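Local coordinates for enoyl-CoA hydratase carB homologue (Streptomyces cattleya, PDB 5O34), which probably acts as a crotonase-family lyase in thienamycin biosynthesis, related to the carbapenem enzyme CarB and to enoyl-CoA hydratases, at residues 51-56 and 236-241; 55-60 and 94-99; 145-150 and 224-229. One frame throughout, in Å; residues are numbered along the deposited sequence.

Contact 1. Residues 51-56 and 236-241; sequences LGDGIA and LARTIS
Ile55 and Ala237 form the close-packed half of this contact, where the hairpin turn joining strands 47-50 and 55-59, and the first residue of the second strand, meet helix 229-242. The CG1 of Ile55 lies 3.8 Å from Ala237 CB, and the CG2 branch bears on the same methyl. With CG1 anti to the carbonyl carbon, the ethyl arm is carried toward the helix, and its end, CD1, comes 3.6 Å from the backbone N of Arg238. Deeper in the interior, Ile55 and Ala237 both rest on Val94 of the neighbouring strand.

Next to this apolar patch is a single hydrogen bond, from a buried serine. Ser241 OG donates to Asp53 O over 2.8 Å, approaching from above the carbonyl plane, 41° out of it. The hydroxyl gets there because it is turned anti to its own backbone N (chi1 -159°), and it also passes 3.5 Å from Gly54 CA, close packing made possible by the absence of a side chain on Gly54.

The outer side is looser. Arg238, exposed and bent at chi3, passes at a slant across the Asp53 side chain, and its NE stands 3.7 Å from Asp53 OD2, a long salt bridge. OD2 lies near the guanidinium plane, at its edge, yet the planes of the two groups are 56° apart.

The chemistry is thus graded from inside to outside: methyl packing and a short hydroxyl-to-carbonyl bond hold the turn before strand 55-59 against the helix, whereas the solvent-side ion pair probably adds only a modest attraction.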
ATOM      1  N   LEU A  51      27.370   5.060  20.699  1.00 78.90           N
ATOM      2  CA  LEU A  51      28.376   4.173  20.126  1.00 79.13           C
ATOM      3  C   LEU A  51      29.355   5.021  19.297  1.00 84.60           C
ATOM      4  O   LEU A  51      30.233   4.497  18.618  1.00 84.57           O
ATOM      5  CB  LEU A  51      27.745   2.998  19.351  1.00 79.10           C
ATOM      6  CG  LEU A  51      26.600   2.223  20.054  1.00 83.70           C
ATOM      7  CD1 LEU A  51      26.277   0.986  19.312  1.00 83.90           C
ATOM      8  CD2 LEU A  51      26.946   1.812  21.478  1.00 86.11           C
ATOM      9  N   GLY A  52      29.191   6.340  19.415  1.00 82.68           N
ATOM     10  CA  GLY A  52      30.072   7.382  18.902  1.00 83.04           C
ATOM     11  C   GLY A  52      30.336   7.589  17.425  1.00 86.30           C
ATOM     12  O   GLY A  52      31.309   8.274  17.087  1.00 86.86           O
ATOM     13  N   ASP A  53      29.494   7.053  16.534  1.00 80.34           N
ATOM     14  CA  ASP A  53      29.646   7.329  15.099  1.00 80.69           C
ATOM     15  C   ASP A  53      28.524   8.307  14.716  1.00 81.39           C
ATOM     16  O   ASP A  53      28.447   8.785  13.582  1.00 80.10           O
ATOM     17  CB  ASP A  53      29.528   6.034  14.271  1.00 84.12           C
ATOM     18  CG  ASP A  53      30.617   5.012  14.531  1.00 99.14           C
ATOM     19  OD1 ASP A  53      31.621   5.008  13.776  1.00100.95           O
ATOM     20  OD2 ASP A  53      30.450   4.190  15.466  1.00103.82           O
ATOM     21  N   GLY A  54      27.700   8.606  15.716  1.00 75.69           N
ATOM     22  CA  GLY A  54      26.470   9.378  15.650  1.00 73.40           C
ATOM     23  C   GLY A  54      25.326   8.449  16.020  1.00 72.23           C
ATOM     24  O   GLY A  54      24.159   8.829  15.935  1.00 71.54           O
ATOM     25  N   ILE A  55      25.667   7.212  16.438  1.00 66.32           N
ATOM     26  CA  ILE A  55      24.721   6.149  16.784  1.00 65.39           C
ATOM     27  C   ILE A  55      24.368   6.121  18.270  1.00 68.87           C
ATOM     28  O   ILE A  55      25.255   6.049  19.118  1.00 69.36           O
ATOM     29  CB  ILE A  55      25.222   4.754  16.299  1.00 68.03           C
ATOM     30  CG1 ILE A  55      25.642   4.782  14.812  1.00 68.19           C
ATOM     31  CG2 ILE A  55      24.197   3.633  16.590  1.00 68.58           C
ATOM     32  CD1 ILE A  55      26.612   3.643  14.385  1.00 73.39           C
ATOM     33  N   ALA A  56      23.065   6.113  18.568  1.00 63.88           N
ATOM     34  CA  ALA A  56      22.531   5.992  19.911  1.00 63.13           C
ATOM     35  C   ALA A  56      21.751   4.682  19.948  1.00 66.86           C
ATOM     36  O   ALA A  56      20.792   4.517  19.192  1.00 66.77           O
ATOM     37  CB  ALA A  56      21.615   7.167  20.223  1.00 63.75           C
ATOM     38  N   LEU A 236      24.418  -0.793   9.422  1.00 56.17           N
ATOM     39  CA  LEU A 236      23.422   0.031   8.734  1.00 55.92           C
ATOM     40  C   LEU A 236      23.300   1.411   9.391  1.00 57.01           C
ATOM     41  O   LEU A 236      23.234   2.414   8.674  1.00 55.59           O
ATOM     42  CB  LEU A 236      22.054  -0.677   8.623  1.00 56.28           C
ATOM     43  CG  LEU A 236      20.895   0.130   7.996  1.00 60.97           C
ATOM     44  CD1 LEU A 236      21.179   0.518   6.542  1.00 60.71           C
ATOM     45  CD2 LEU A 236      19.613  -0.629   8.100  1.00 64.54           C
ATOM     46  N   ALA A 237      23.318   1.462  10.740  1.00 53.54           N
ATOM     47  CA  ALA A 237      23.276   2.726  11.496  1.00 53.80           C
ATOM     48  C   ALA A 237      24.462   3.623  11.120  1.00 59.31           C
ATOM     49  O   ALA A 237      24.283   4.827  10.941  1.00 59.05           O
ATOM     50  CB  ALA A 237      23.278   2.446  12.984  1.00 54.51           C
ATOM     51  N   ARG A 238      25.650   3.010  10.928  1.00 58.27           N
ATOM     52  CA  ARG A 238      26.892   3.661  10.510  1.00 58.81           C
ATOM     53  C   ARG A 238      26.741   4.263   9.104  1.00 61.93           C
ATOM     54  O   ARG A 238      27.136   5.412   8.896  1.00 61.91           O
ATOM     55  CB  ARG A 238      28.057   2.656  10.556  1.00 60.85           C
ATOM     56  CG  ARG A 238      29.315   3.200  11.214  1.00 72.73           C
ATOM     57  CD  ARG A 238      30.248   2.091  11.667  1.00 79.66           C
ATOM     58  NE  ARG A 238      29.838   1.493  12.940  1.00 82.87           N
ATOM     59  CZ  ARG A 238      29.684   0.187  13.145  1.00 87.38           C
ATOM     60  NH1 ARG A 238      29.889  -0.678  12.156  1.00 66.59           N
ATOM     61  NH2 ARG A 238      29.323  -0.264  14.337  1.00 72.38           N
ATOM     62  N   THR A 239      26.134   3.506   8.154  1.00 57.69           N
ATOM     63  CA  THR A 239      25.870   3.976   6.781  1.00 56.77           C
ATOM     64  C   THR A 239      24.932   5.209   6.803  1.00 59.79           C
ATOM     65  O   THR A 239      25.249   6.230   6.181  1.00 58.50           O
ATOM     66  CB  THR A 239      25.325   2.826   5.912  1.00 60.81           C
ATOM     67  OG1 THR A 239      26.280   1.757   5.874  1.00 60.26           O
ATOM     68  CG2 THR A 239      24.987   3.273   4.484  1.00 56.14           C
ATOM     69  N   ILE A 240      23.799   5.110   7.547  1.00 56.17           N
ATOM     70  CA  ILE A 240      22.822   6.201   7.688  1.00 55.84           C
ATOM     71  C   ILE A 240      23.497   7.420   8.313  1.00 59.86           C
ATOM     72  O   ILE A 240      23.366   8.524   7.782  1.00 59.51           O
ATOM     73  CB  ILE A 240      21.518   5.788   8.434  1.00 58.33           C
ATOM     74  CG1 ILE A 240      20.838   4.565   7.754  1.00 58.58           C
ATOM     75  CG2 ILE A 240      20.558   6.979   8.508  1.00 57.82           C
ATOM     76  CD1 ILE A 240      19.716   3.880   8.553  1.00 63.35           C
ATOM     77  N   SER A 241      24.284   7.196   9.393  1.00 57.10           N
ATOM     78  CA  SER A 241      25.034   8.243  10.093  1.00 57.18           C
ATOM     79  C   SER A 241      26.039   8.976   9.196  1.00 60.46           C
ATOM     80  O   SER A 241      26.271  10.164   9.397  1.00 61.33           O
ATOM     81  CB  SER A 241      25.734   7.676  11.317  1.00 62.27           C
ATOM     82  OG  SER A 241      26.025   8.723  12.223  1.00 78.41           O
TER

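Contact 2. Residues 55-60 and 94-99; sequences IALAEF and VLYGGA
Ala58 O accepts the backbone N-H of Tyr96 at 3.0 Å and also receives a CA-H...O contact from Leu95 CA. The same residue also donates, Ala58 N to Val94 O over 2.8 Å, the shortest bond of the ladder. A third regular bond runs from Val94 N to Ala56 O (3.0 Å), and a weak one from Phe60 N to Tyr96 O closes the series where the strands end. Strands 55-59 and 94-96 are thus a parallel pair, their directions 23° apart, with Leu57 beside Val94, Ala58 beside Leu95 and Glu59 beside Tyr96.

Side chains alternate between the two faces. On the face of Leu57, Val94, Glu59 and Tyr96, which helix 229-242 partly covers, Leu57 CD1 does most of the touching: it sits 3.5 Å from Tyr96 CB and 4.0 Å from Val94 CG1. Its branch reaches across because CG is anti to the backbone N (chi1 166°). The chain folds back so that Gly98 N lies over one face of the Tyr96 ring, 3.6 Å from its plane.

The other face belongs to Ala58 and Leu95, and helix 71-86 packs there on Ala58 and Phe60. Leu95 CD2 meets Phe60 CZ at 3.5 Å and lies 4.0 Å from Ala58 CB, while Gly97 CA comes up to the edge of the Phe60 ring, which also meets Phe103 edge-to-face.

The parallel pair, with helix 71-86 in the connection between its strands, is a beta-alpha-beta unit, consistent with the crotonase fold. The backbone bonds fix the register, while the faces differ in chemistry: Ala58, Leu95 and Phe60 make an apolar layer under helix 71-86, whereas the opposite face is mixed, its Leu57, Glu59 and Tyr96 partly exposed.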
ATOM      1  N   ILE A  55      25.667   7.212  16.438  1.00 66.32           N
ATOM      2  CA  ILE A  55      24.721   6.149  16.784  1.00 65.39           C
ATOM      3  C   ILE A  55      24.368   6.121  18.270  1.00 68.87           C
ATOM      4  O   ILE A  55      25.255   6.049  19.118  1.00 69.36           O
ATOM      5  CB  ILE A  55      25.222   4.754  16.299  1.00 68.03           C
ATOM      6  CG1 ILE A  55      25.642   4.782  14.812  1.00 68.19           C
ATOM      7  CG2 ILE A  55      24.197   3.633  16.590  1.00 68.58           C
ATOM      8  CD1 ILE A  55      26.612   3.643  14.385  1.00 73.39           C
ATOM      9  N   ALA A  56      23.065   6.113  18.568  1.00 63.88           N
ATOM     10  CA  ALA A  56      22.531   5.992  19.911  1.00 63.13           C
ATOM     11  C   ALA A  56      21.751   4.682  19.948  1.00 66.86           C
ATOM     12  O   ALA A  56      20.792   4.517  19.192  1.00 66.77           O
ATOM     13  CB  ALA A  56      21.615   7.167  20.223  1.00 63.75           C
ATOM     14  N   LEU A  57      22.204   3.727  20.766  1.00 63.41           N
ATOM     15  CA  LEU A  57      21.551   2.435  20.923  1.00 63.09           C
ATOM     16  C   LEU A  57      20.656   2.491  22.147  1.00 66.83           C
ATOM     17  O   LEU A  57      21.148   2.605  23.267  1.00 67.41           O
ATOM     18  CB  LEU A  57      22.587   1.281  21.005  1.00 63.20           C
ATOM     19  CG  LEU A  57      22.129  -0.122  21.492  1.00 68.02           C
ATOM     20  CD1 LEU A  57      21.011  -0.694  20.630  1.00 68.48           C
ATOM     21  CD2 LEU A  57      23.283  -1.092  21.472  1.00 70.79           C
ATOM     22  N   ALA A  58      19.338   2.446  21.919  1.00 62.93           N
ATOM     23  CA  ALA A  58      18.318   2.449  22.960  1.00 62.80           C
ATOM     24  C   ALA A  58      17.919   0.995  23.198  1.00 67.78           C
ATOM     25  O   ALA A  58      17.698   0.252  22.242  1.00 67.39           O
ATOM     26  CB  ALA A  58      17.117   3.273  22.520  1.00 63.38           C
ATOM     27  N   GLU A  59      17.873   0.582  24.470  1.00 65.51           N
ATOM     28  CA  GLU A  59      17.606  -0.796  24.871  1.00 65.47           C
ATOM     29  C   GLU A  59      16.436  -0.884  25.838  1.00 70.00           C
ATOM     30  O   GLU A  59      16.231   0.026  26.639  1.00 70.46           O
ATOM     31  CB  GLU A  59      18.865  -1.341  25.545  1.00 66.83           C
ATOM     32  CG  GLU A  59      19.172  -2.807  25.303  1.00 79.29           C
ATOM     33  CD  GLU A  59      20.482  -3.259  25.930  1.00 95.61           C
ATOM     34  OE1 GLU A  59      21.236  -2.400  26.446  1.00 73.27           O
ATOM     35  OE2 GLU A  59      20.757  -4.481  25.895  1.00 92.55           O
ATOM     36  N   PHE A  60      15.691  -1.998  25.790  1.00 68.01           N
ATOM     37  CA  PHE A  60      14.565  -2.232  26.692  1.00 68.73           C
ATOM     38  C   PHE A  60      15.053  -2.983  27.927  1.00 73.29           C
ATOM     39  O   PHE A  60      15.377  -4.173  27.851  1.00 74.06           O
ATOM     40  CB  PHE A  60      13.408  -2.954  25.977  1.00 70.98           C
ATOM     41  CG  PHE A  60      12.770  -2.162  24.852  1.00 73.11           C
ATOM     42  CD1 PHE A  60      12.048  -1.001  25.117  1.00 75.80           C
ATOM     43  CD2 PHE A  60      12.852  -2.601  23.535  1.00 75.70           C
ATOM     44  CE1 PHE A  60      11.446  -0.281  24.082  1.00 76.60           C
ATOM     45  CE2 PHE A  60      12.239  -1.883  22.501  1.00 78.02           C
ATOM     46  CZ  PHE A  60      11.537  -0.730  22.783  1.00 75.61           C
ATOM     47  N   VAL A  94      19.049   3.241  17.119  1.00 56.33           N
ATOM     48  CA  VAL A  94      18.837   1.803  17.022  1.00 55.68           C
ATOM     49  C   VAL A  94      18.066   1.354  18.264  1.00 61.09           C
ATOM     50  O   VAL A  94      18.584   1.453  19.376  1.00 60.44           O
ATOM     51  CB  VAL A  94      20.153   0.985  16.819  1.00 59.06           C
ATOM     52  CG1 VAL A  94      19.880  -0.523  16.764  1.00 58.38           C
ATOM     53  CG2 VAL A  94      20.898   1.433  15.568  1.00 58.89           C
ATOM     54  N   LEU A  95      16.821   0.894  18.068  1.00 59.36           N
ATOM     55  CA  LEU A  95      15.958   0.332  19.100  1.00 60.16           C
ATOM     56  C   LEU A  95      16.211  -1.163  19.088  1.00 66.13           C
ATOM     57  O   LEU A  95      16.097  -1.804  18.039  1.00 65.71           O
ATOM     58  CB  LEU A  95      14.482   0.619  18.810  1.00 60.57           C
ATOM     59  CG  LEU A  95      13.809   1.699  19.643  1.00 65.99           C
ATOM     60  CD1 LEU A  95      12.368   1.879  19.201  1.00 65.82           C
ATOM     61  CD2 LEU A  95      13.870   1.375  21.142  1.00 69.63           C
ATOM     62  N   TYR A  96      16.600  -1.710  20.240  1.00 64.96           N
ATOM     63  CA  TYR A  96      16.992  -3.106  20.359  1.00 65.76           C
ATOM     64  C   TYR A  96      16.370  -3.770  21.582  1.00 71.59           C
ATOM     65  O   TYR A  96      16.395  -3.209  22.683  1.00 70.90           O
ATOM     66  CB  TYR A  96      18.528  -3.147  20.369  1.00 67.71           C
ATOM     67  CG  TYR A  96      19.185  -4.497  20.511  1.00 71.44           C
ATOM     68  CD1 TYR A  96      19.041  -5.470  19.528  1.00 73.99           C
ATOM     69  CD2 TYR A  96      20.068  -4.754  21.555  1.00 72.79           C
ATOM     70  CE1 TYR A  96      19.681  -6.704  19.634  1.00 76.90           C
ATOM     71  CE2 TYR A  96      20.728  -5.974  21.663  1.00 74.02           C
ATOM     72  CZ  TYR A  96      20.532  -6.948  20.699  1.00 82.09           C
ATOM     73  OH  TYR A  96      21.168  -8.161  20.808  1.00 82.97           O
ATOM     74  N   GLY A  97      15.773  -4.935  21.352  1.00 70.85           N
ATOM     75  CA  GLY A  97      15.101  -5.719  22.384  1.00 72.07           C
ATOM     76  C   GLY A  97      16.025  -6.477  23.319  1.00 78.92           C
ATOM     77  O   GLY A  97      15.656  -6.747  24.467  1.00 79.32           O
ATOM     78  N   GLY A  98      17.213  -6.822  22.827  1.00 77.39           N
ATOM     79  CA  GLY A  98      18.208  -7.585  23.574  1.00 78.08           C
ATOM     80  C   GLY A  98      18.625  -8.851  22.849  1.00 82.16           C
ATOM     81  O   GLY A  98      18.335  -9.006  21.657  1.00 81.04           O
ATOM     82  N   ALA A  99      19.310  -9.770  23.559  1.00 79.19           N
ATOM     83  CA  ALA A  99      19.774 -11.036  22.979  1.00 78.61           C
ATOM     84  C   ALA A  99      18.720 -12.137  23.124  1.00 80.05           C
ATOM     85  O   ALA A  99      18.428 -12.571  24.247  1.00 79.02           O
ATOM     86  CB  ALA A  99      21.091 -11.463  23.615  1.00 79.44           C
TER

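Contact 3. Residues 145-150 and 224-229; sequences AIDGYA and VASPRL
Ala145 begins the contact with its methyl turned toward Leu229, CB standing 4.4 Å from Leu229 CG. This is loose apolar packing at the end of strand 142-146. At Ile146 the side chain points away from the 224-229 turn, and the backbone takes over: Ile146 O lies 3.5 Å from Leu229 CD2, with the CD1 methyl slightly farther from the same oxygen.

Asp147, just past the strand, then brings its CB within 3.5 Å of Leu229 CD2. The two side chains pass antiparallel, with the carboxylate flanking the leucine methyl. Leu229 reaches this far because its CG is anti to the backbone N (chi1 -180°), carrying the branched end toward the end of strand 142-146. Asp147 OD1 is 3.8 Å from Ser226 OG, a proximity without a hydrogen bond; the partner it does bond is Ser167 OG, which probably helps to set the carboxylate's position.

No hydrogen bond crosses between the two segments, and the Leu229 side chain, chiefly its CD2, does most of the bridging. Leu229 stands at the start of helix 229-242, and its side chain also rests on Leu165 of strand 163-167, the neighbour of strand 142-146 in the sheet. The turn that leads from strand 222-224 into that helix is therefore packed against the C-terminal end of strand 142-146 and against the adjacent strand 163-167.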
ATOM      1  N   ALA A 145      15.684  -3.509  15.800  1.00 52.13           N
ATOM      2  CA  ALA A 145      16.425  -4.773  15.686  1.00 52.12           C
ATOM      3  C   ALA A 145      15.703  -5.827  16.526  1.00 55.48           C
ATOM      4  O   ALA A 145      15.668  -5.742  17.753  1.00 53.74           O
ATOM      5  CB  ALA A 145      17.863  -4.588  16.136  1.00 52.94           C
ATOM      6  N   ILE A 146      15.038  -6.763  15.832  1.00 54.18           N
ATOM      7  CA  ILE A 146      14.165  -7.797  16.395  1.00 54.31           C
ATOM      8  C   ILE A 146      14.837  -9.192  16.362  1.00 63.78           C
ATOM      9  O   ILE A 146      15.178  -9.691  15.288  1.00 63.57           O
ATOM     10  CB  ILE A 146      12.775  -7.734  15.676  1.00 55.42           C
ATOM     11  CG1 ILE A 146      12.260  -6.267  15.590  1.00 54.02           C
ATOM     12  CG2 ILE A 146      11.745  -8.631  16.359  1.00 55.76           C
ATOM     13  CD1 ILE A 146      11.029  -5.978  14.671  1.00 53.46           C
ATOM     14  N   ASP A 147      15.072  -9.782  17.551  1.00 64.62           N
ATOM     15  CA  ASP A 147      15.709 -11.102  17.720  1.00 66.19           C
ATOM     16  C   ASP A 147      14.744 -12.155  18.241  1.00 69.64           C
ATOM     17  O   ASP A 147      15.126 -13.313  18.431  1.00 71.67           O
ATOM     18  CB  ASP A 147      16.933 -11.032  18.658  1.00 69.67           C
ATOM     19  CG  ASP A 147      18.059 -12.022  18.337  1.00 86.31           C
ATOM     20  OD1 ASP A 147      17.785 -13.062  17.691  1.00 88.38           O
ATOM     21  OD2 ASP A 147      19.207 -11.757  18.729  1.00 90.57           O
ATOM     22  N   GLY A 148      13.506 -11.758  18.474  1.00 64.11           N
ATOM     23  CA  GLY A 148      12.497 -12.677  18.968  1.00 63.21           C
ATOM     24  C   GLY A 148      11.107 -12.233  18.604  1.00 67.03           C
ATOM     25  O   GLY A 148      10.885 -11.643  17.547  1.00 68.47           O
ATOM     26  N   TYR A 149      10.171 -12.519  19.485  1.00 62.90           N
ATOM     27  CA  TYR A 149       8.782 -12.144  19.328  1.00 62.78           C
ATOM     28  C   TYR A 149       8.567 -10.619  19.369  1.00 64.28           C
ATOM     29  O   TYR A 149       9.171  -9.922  20.184  1.00 63.82           O
ATOM     30  CB  TYR A 149       7.946 -12.811  20.417  1.00 64.65           C
ATOM     31  CG  TYR A 149       7.472 -14.206  20.087  1.00 68.87           C
ATOM     32  CD1 TYR A 149       8.256 -15.320  20.384  1.00 71.77           C
ATOM     33  CD2 TYR A 149       6.202 -14.423  19.559  1.00 70.37           C
ATOM     34  CE1 TYR A 149       7.796 -16.615  20.136  1.00 75.04           C
ATOM     35  CE2 TYR A 149       5.725 -15.710  19.321  1.00 72.08           C
ATOM     36  CZ  TYR A 149       6.527 -16.805  19.605  1.00 83.74           C
ATOM     37  OH  TYR A 149       6.056 -18.075  19.353  1.00 84.91           O
ATOM     38  N   ALA A 150       7.710 -10.124  18.469  1.00 58.53           N
ATOM     39  CA  ALA A 150       7.247  -8.738  18.372  1.00 57.01           C
ATOM     40  C   ALA A 150       5.726  -8.891  18.278  1.00 58.68           C
ATOM     41  O   ALA A 150       5.188  -9.272  17.235  1.00 58.50           O
ATOM     42  CB  ALA A 150       7.821  -8.066  17.127  1.00 57.53           C
ATOM     43  N   VAL A 224      18.503 -11.395   8.822  1.00 57.00           N
ATOM     44  CA  VAL A 224      19.882 -11.842   9.070  1.00 57.23           C
ATOM     45  C   VAL A 224      19.846 -13.021  10.028  1.00 62.74           C
ATOM     46  O   VAL A 224      18.844 -13.229  10.717  1.00 62.41           O
ATOM     47  CB  VAL A 224      20.830 -10.742   9.636  1.00 61.35           C
ATOM     48  CG1 VAL A 224      21.288  -9.767   8.559  1.00 61.25           C
ATOM     49  CG2 VAL A 224      20.221 -10.019  10.833  1.00 61.14           C
ATOM     50  N   ALA A 225      20.955 -13.765  10.105  1.00 60.85           N
ATOM     51  CA  ALA A 225      21.112 -14.864  11.056  1.00 61.00           C
ATOM     52  C   ALA A 225      21.272 -14.227  12.441  1.00 65.32           C
ATOM     53  O   ALA A 225      21.922 -13.180  12.549  1.00 64.10           O
ATOM     54  CB  ALA A 225      22.360 -15.661  10.710  1.00 61.70           C
ATOM     55  N   SER A 226      20.676 -14.836  13.486  1.00 63.44           N
ATOM     56  CA  SER A 226      20.751 -14.348  14.874  1.00 64.98           C
ATOM     57  C   SER A 226      22.166 -13.865  15.318  1.00 72.22           C
ATOM     58  O   SER A 226      22.234 -12.758  15.855  1.00 72.59           O
ATOM     59  CB  SER A 226      20.203 -15.382  15.856  1.00 69.48           C
ATOM     60  OG  SER A 226      18.940 -15.891  15.460  1.00 81.93           O
ATOM     61  N   PRO A 227      23.302 -14.591  15.060  1.00 69.94           N
ATOM     62  CA  PRO A 227      24.619 -14.087  15.511  1.00 69.85           C
ATOM     63  C   PRO A 227      25.107 -12.756  14.904  1.00 71.92           C
ATOM     64  O   PRO A 227      26.007 -12.127  15.469  1.00 72.28           O
ATOM     65  CB  PRO A 227      25.573 -15.240  15.152  1.00 71.64           C
ATOM     66  CG  PRO A 227      24.892 -15.953  14.003  1.00 75.67           C
ATOM     67  CD  PRO A 227      23.449 -15.931  14.446  1.00 71.33           C
ATOM     68  N   ARG A 228      24.510 -12.309  13.790  1.00 65.92           N
ATOM     69  CA  ARG A 228      24.922 -11.075  13.110  1.00 65.23           C
ATOM     70  C   ARG A 228      23.880  -9.924  13.209  1.00 64.54           C
ATOM     71  O   ARG A 228      24.092  -8.867  12.602  1.00 63.51           O
ATOM     72  CB  ARG A 228      25.242 -11.410  11.638  1.00 67.99           C
ATOM     73  CG  ARG A 228      26.208 -10.464  10.934  1.00 83.24           C
ATOM     74  CD  ARG A 228      26.077 -10.643   9.433  1.00 99.54           C
ATOM     75  NE  ARG A 228      26.772  -9.594   8.684  1.00114.97           N
ATOM     76  CZ  ARG A 228      26.939  -9.601   7.364  1.00131.21           C
ATOM     77  NH1 ARG A 228      26.469 -10.606   6.633  1.00120.87           N
ATOM     78  NH2 ARG A 228      27.585  -8.608   6.766  1.00118.47           N
ATOM     79  N   LEU A 229      22.780 -10.116  13.981  1.00 58.72           N
ATOM     80  CA  LEU A 229      21.693  -9.127  14.115  1.00 58.44           C
ATOM     81  C   LEU A 229      22.158  -7.707  14.527  1.00 62.14           C
ATOM     82  O   LEU A 229      21.933  -6.762  13.761  1.00 61.57           O
ATOM     83  CB  LEU A 229      20.545  -9.603  15.037  1.00 58.36           C
ATOM     84  CG  LEU A 229      19.378  -8.594  15.205  1.00 62.77           C
ATOM     85  CD1 LEU A 229      18.558  -8.447  13.927  1.00 62.49           C
ATOM     86  CD2 LEU A 229      18.482  -8.974  16.332  1.00 64.11           C
TER

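How the contacts relate
The three contacts all reach the same six-stranded sheet, and all are largely buried. Contact 2 is the sheet itself, neighbouring strands joined by backbone bonds, and lies nearest the middle of the chain, about 11 Å from its centre to the chain's centre, against 14 Å for contact 3 and 18 Å for contact 1, which has an exposed edge at Arg238. Contacts 1 and 3 both bring in helix 229-242, near its end and at its start; they do not touch, their nearest atoms being about 8 Å apart. Contact 1 shares Ile55 and Ala56 with contact 2, and contact 3 joins contact 2 through Tyr96 and strand 142-146. Contact 1 adds a hydroxyl bond and an ion pair, whereas contact 3 relies on apolar packing.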